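Local coordinates for protein Alp7A (Bacillus subtilis, PDB 5EC0) that binds adenine nucleotide as an actin-like protein of the bacterial cytoskeleton and probably acts in plasmid segregation, at residues T121-L129 with L369-K380. Numbering follows the deposited sequence.
Sequences TIEYFQTML and LEVLSRAEQVKK
Y124 and E376 pack against each other, with the glutamate chain lying across one face of the tyrosine ring. The touching atom is E376 CG, 3.8 Å from the ring centroid and 19° off the ring normal, a CH-pi contact. E376 extends CG anti to its backbone N and then bends at chi2 (72°). The bend lays the chain over the ring, and the carboxylate plane is close to parallel with it. S373 meets the same ring at its edge, with S373 CB 3.9 Å from Y124 CD2.

Q126 reaches the helix with an extended chain, its CG anti to the backbone N. Its NE2 comes 2.9 Å from the backbone O of L369, but the bond is bent and weak. NE2 also rests 3.6 Å from S373 CB, and OE1 lies against L372 CB. Stronger partners fix the buried amide: N7 accepts from NE2, and R178 donates to OE1. N7 also donates to S373 OG, so it ties strand 2-10 to both sides of the contact.

L369 fills the apolar end. Its CD1 is 3.8 Å from M128 CE, while CD2 packs near Q126 CD and the backbone O of T127. The extended chain of M128 brings SD and CE alongside the leucine. Toward the more exposed end, K380 NZ forms a salt bridge with E123 OE1 at 3.0 Å. NZ comes from above the plane of the E123 carboxylate, and the lysine is poorly ordered.

The strand and helix run roughly antiparallel, at 145°. The contact packs the C-terminal helix 364-386 on a sheet of the N-terminal half, near the nucleotide site. The side chain of M128 is about 7 Å from the bound magnesium ion and about 9 Å from ADP. This joining of the two halves by a helix at the cleft base is consistent with the actin-like ATPase fold.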
loop_
_atom_site.group_PDB
_atom_site.type_symbol
_atom_site.label_atom_id
_atom_site.label_comp_id
_atom_site.label_asym_id
_atom_site.label_seq_id
_atom_site.Cartn_x
_atom_site.Cartn_y
_atom_site.Cartn_z
ATOM N N THR A 121 9.498 11.330 -18.568
ATOM C CA THR A 121 9.170 10.066 -19.219
ATOM C C THR A 121 9.323 8.876 -18.250
ATOM O O THR A 121 10.312 8.765 -17.530
ATOM C CB THR A 121 10.052 9.819 -20.472
ATOM O OG1 THR A 121 11.424 10.079 -20.149
ATOM C CG2 THR A 121 9.638 10.719 -21.611
ATOM N N ILE A 122 8.323 8.000 -18.232
ATOM C CA ILE A 122 8.347 6.785 -17.430
ATOM C C ILE A 122 8.287 5.563 -18.359
ATOM O O ILE A 122 7.303 5.375 -19.087
ATOM C CB ILE A 122 7.162 6.727 -16.434
ATOM C CG1 ILE A 122 7.221 7.900 -15.457
ATOM C CG2 ILE A 122 7.144 5.397 -15.684
ATOM C CD1 ILE A 122 5.905 8.167 -14.770
ATOM N N GLU A 123 9.337 4.745 -18.350
ATOM C CA GLU A 123 9.410 3.608 -19.276
ATOM C C GLU A 123 8.394 2.543 -18.906
ATOM O O GLU A 123 7.718 2.000 -19.769
ATOM C CB GLU A 123 10.812 3.006 -19.287
ATOM C CG GLU A 123 11.875 3.972 -19.769
ATOM C CD GLU A 123 13.235 3.317 -19.919
ATOM O OE1 GLU A 123 13.288 2.087 -20.128
ATOM O OE2 GLU A 123 14.248 4.035 -19.829
ATOM N N TYR A 124 8.273 2.280 -17.608
ATOM C CA TYR A 124 7.443 1.193 -17.122
ATOM C C TYR A 124 6.733 1.581 -15.824
ATOM O O TYR A 124 7.368 1.715 -14.779
ATOM C CB TYR A 124 8.298 -0.063 -16.914
ATOM C CG TYR A 124 7.490 -1.323 -16.740
ATOM C CD1 TYR A 124 6.703 -1.813 -17.783
ATOM C CD2 TYR A 124 7.527 -2.045 -15.545
ATOM C CE1 TYR A 124 5.960 -2.985 -17.645
ATOM C CE2 TYR A 124 6.781 -3.222 -15.395
ATOM C CZ TYR A 124 6.000 -3.681 -16.445
ATOM O OH TYR A 124 5.271 -4.837 -16.306
ATOM N N PHE A 125 5.426 1.804 -15.919
ATOM C CA PHE A 125 4.585 2.106 -14.766
ATOM C C PHE A 125 3.858 0.839 -14.373
ATOM O O PHE A 125 3.352 0.109 -15.236
ATOM C CB PHE A 125 3.577 3.224 -15.088
ATOM C CG PHE A 125 2.593 3.524 -13.966
ATOM C CD1 PHE A 125 1.393 2.830 -13.858
ATOM C CD2 PHE A 125 2.863 4.531 -13.034
ATOM C CE1 PHE A 125 0.496 3.114 -12.838
ATOM C CE2 PHE A 125 1.970 4.816 -12.014
ATOM C CZ PHE A 125 0.795 4.116 -11.913
ATOM N N GLN A 126 3.776 0.589 -13.072
ATOM C CA GLN A 126 3.103 -0.594 -12.606
ATOM C C GLN A 126 2.325 -0.275 -11.334
ATOM O O GLN A 126 2.824 0.404 -10.415
ATOM C CB GLN A 126 4.127 -1.713 -12.378
ATOM C CG GLN A 126 3.597 -3.090 -12.532
ATOM C CD GLN A 126 4.664 -4.161 -12.371
ATOM O OE1 GLN A 126 4.494 -5.277 -12.858
ATOM N NE2 GLN A 126 5.758 -3.835 -11.670
ATOM N N THR A 127 1.086 -0.734 -11.302
ATOM C CA THR A 127 0.285 -0.666 -10.091
ATOM C C THR A 127 -0.492 -1.987 -9.967
ATOM O O THR A 127 -0.073 -3.020 -10.527
ATOM C CB THR A 127 -0.646 0.590 -10.078
ATOM O OG1 THR A 127 -1.300 0.686 -8.811
ATOM C CG2 THR A 127 -1.694 0.570 -11.215
ATOM N N MET A 128 -1.588 -1.985 -9.220
ATOM C CA MET A 128 -2.334 -3.220 -8.991
ATOM C C MET A 128 -3.750 -2.885 -8.536
ATOM O O MET A 128 -4.045 -1.729 -8.244
ATOM C CB MET A 128 -1.612 -4.110 -7.959
ATOM C CG MET A 128 -0.993 -3.328 -6.818
ATOM S SD MET A 128 0.082 -4.246 -5.691
ATOM C CE MET A 128 0.768 -2.887 -4.762
ATOM N N LEU A 129 -4.622 -3.890 -8.493
ATOM C CA LEU A 129 -6.002 -3.708 -8.026
ATOM C C LEU A 129 -6.335 -4.636 -6.854
ATOM O O LEU A 129 -5.893 -5.784 -6.827
ATOM C CB LEU A 129 -6.999 -3.960 -9.157
ATOM C CG LEU A 129 -7.136 -2.871 -10.219
ATOM C CD1 LEU A 129 -8.211 -3.279 -11.202
ATOM C CD2 LEU A 129 -7.465 -1.541 -9.558
ATOM N N LEU A 369 5.694 -5.858 -6.804
ATOM C CA LEU A 369 5.735 -5.078 -8.034
ATOM C C LEU A 369 7.183 -4.780 -8.417
ATOM O O LEU A 369 7.553 -4.880 -9.583
ATOM C CB LEU A 369 4.966 -3.767 -7.900
ATOM C CG LEU A 369 3.441 -3.817 -7.813
ATOM C CD1 LEU A 369 2.823 -2.409 -7.879
ATOM C CD2 LEU A 369 2.835 -4.750 -8.897
ATOM N N GLU A 370 7.996 -4.392 -7.439
ATOM C CA GLU A 370 9.372 -4.023 -7.738
ATOM C C GLU A 370 10.122 -5.197 -8.418
ATOM O O GLU A 370 10.783 -5.020 -9.440
ATOM C CB GLU A 370 10.089 -3.566 -6.461
ATOM C CG GLU A 370 11.552 -3.158 -6.665
ATOM C CD GLU A 370 11.733 -1.901 -7.524
ATOM O OE1 GLU A 370 10.772 -1.116 -7.661
ATOM O OE2 GLU A 370 12.846 -1.700 -8.063
ATOM N N VAL A 371 9.984 -6.391 -7.853
ATOM C CA VAL A 371 10.562 -7.603 -8.427
ATOM C C VAL A 371 10.087 -7.812 -9.866
ATOM O O VAL A 371 10.886 -8.114 -10.756
ATOM C CB VAL A 371 10.194 -8.861 -7.585
ATOM C CG1 VAL A 371 10.394 -10.175 -8.401
ATOM C CG2 VAL A 371 10.968 -8.909 -6.279
ATOM N N LEU A 372 8.785 -7.656 -10.105
ATOM C CA LEU A 372 8.278 -7.844 -11.461
ATOM C C LEU A 372 8.846 -6.787 -12.412
ATOM O O LEU A 372 9.103 -7.073 -13.572
ATOM C CB LEU A 372 6.753 -7.831 -11.480
ATOM C CG LEU A 372 6.150 -9.123 -10.908
ATOM C CD1 LEU A 372 4.629 -9.128 -11.022
ATOM C CD2 LEU A 372 6.769 -10.380 -11.590
ATOM N N SER A 373 9.065 -5.575 -11.922
ATOM C CA SER A 373 9.533 -4.514 -12.807
ATOM C C SER A 373 11.012 -4.728 -13.142
ATOM O O SER A 373 11.430 -4.397 -14.237
ATOM C CB SER A 373 9.287 -3.122 -12.192
ATOM O OG SER A 373 10.126 -2.891 -11.077
ATOM N N ARG A 374 11.795 -5.309 -12.231
ATOM C CA ARG A 374 13.180 -5.662 -12.577
ATOM C C ARG A 374 13.248 -6.809 -13.580
ATOM O O ARG A 374 14.147 -6.853 -14.402
ATOM C CB ARG A 374 14.000 -6.068 -11.353
ATOM C CG ARG A 374 13.958 -5.099 -10.207
ATOM C CD ARG A 374 15.090 -4.111 -10.208
ATOM N NE ARG A 374 14.996 -3.329 -8.975
ATOM C CZ ARG A 374 16.007 -3.094 -8.147
ATOM N NH1 ARG A 374 17.220 -3.567 -8.418
ATOM N NH2 ARG A 374 15.800 -2.374 -7.052
ATOM N N ALA A 375 12.329 -7.760 -13.489
ATOM C CA ALA A 375 12.354 -8.881 -14.418
ATOM C C ALA A 375 11.947 -8.361 -15.784
ATOM O O ALA A 375 12.534 -8.723 -16.809
ATOM C CB ALA A 375 11.440 -9.999 -13.952
ATOM N N GLU A 376 10.968 -7.463 -15.789
ATOM C CA GLU A 376 10.537 -6.855 -17.033
ATOM C C GLU A 376 11.668 -6.047 -17.674
ATOM O O GLU A 376 11.890 -6.129 -18.878
ATOM C CB GLU A 376 9.317 -5.964 -16.801
ATOM C CG GLU A 376 8.758 -5.390 -18.087
ATOM C CD GLU A 376 8.063 -6.444 -18.936
ATOM O OE1 GLU A 376 7.580 -7.451 -18.365
ATOM O OE2 GLU A 376 7.997 -6.259 -20.170
ATOM N N GLN A 377 12.388 -5.285 -16.854
ATOM C CA GLN A 377 13.500 -4.464 -17.320
ATOM C C GLN A 377 14.627 -5.323 -17.902
ATOM O O GLN A 377 15.256 -4.936 -18.878
ATOM C CB GLN A 377 14.042 -3.590 -16.174
ATOM C CG GLN A 377 14.754 -2.307 -16.638
ATOM C CD GLN A 377 15.486 -1.541 -15.519
ATOM O OE1 GLN A 377 15.302 -1.806 -14.324
ATOM N NE2 GLN A 377 16.326 -0.585 -15.917
ATOM N N VAL A 378 14.886 -6.480 -17.294
ATOM C CA VAL A 378 15.886 -7.413 -17.813
ATOM C C VAL A 378 15.440 -7.978 -19.161
ATOM O O VAL A 378 16.223 -8.101 -20.099
ATOM C CB VAL A 378 16.131 -8.579 -16.823
ATOM C CG1 VAL A 378 16.968 -9.691 -17.478
ATOM C CG2 VAL A 378 16.795 -8.065 -15.568
ATOM N N LYS A 379 14.157 -8.315 -19.234
ATOM C CA LYS A 379 13.546 -8.863 -20.432
ATOM C C LYS A 379 13.631 -7.882 -21.593
ATOM O O LYS A 379 13.824 -8.270 -22.748
ATOM C CB LYS A 379 12.089 -9.215 -20.142
ATOM C CG LYS A 379 11.495 -10.274 -21.030
ATOM C CD LYS A 379 9.993 -10.338 -20.820
ATOM C CE LYS A 379 9.265 -10.682 -22.113
ATOM N NZ LYS A 379 7.806 -10.400 -22.004
ATOM N N LYS A 380 13.486 -6.602 -21.273
ATOM C CA LYS A 380 13.535 -5.560 -22.284
ATOM C C LYS A 380 14.936 -5.460 -22.869
ATOM O O LYS A 380 15.103 -5.475 -24.085
ATOM C CB LYS A 380 13.104 -4.212 -21.699
ATOM C CG LYS A 380 12.744 -3.168 -22.752
ATOM C CD LYS A 380 12.573 -1.787 -22.128
ATOM C CE LYS A 380 12.294 -0.716 -23.181
ATOM N NZ LYS A 380 12.257 0.652 -22.580
#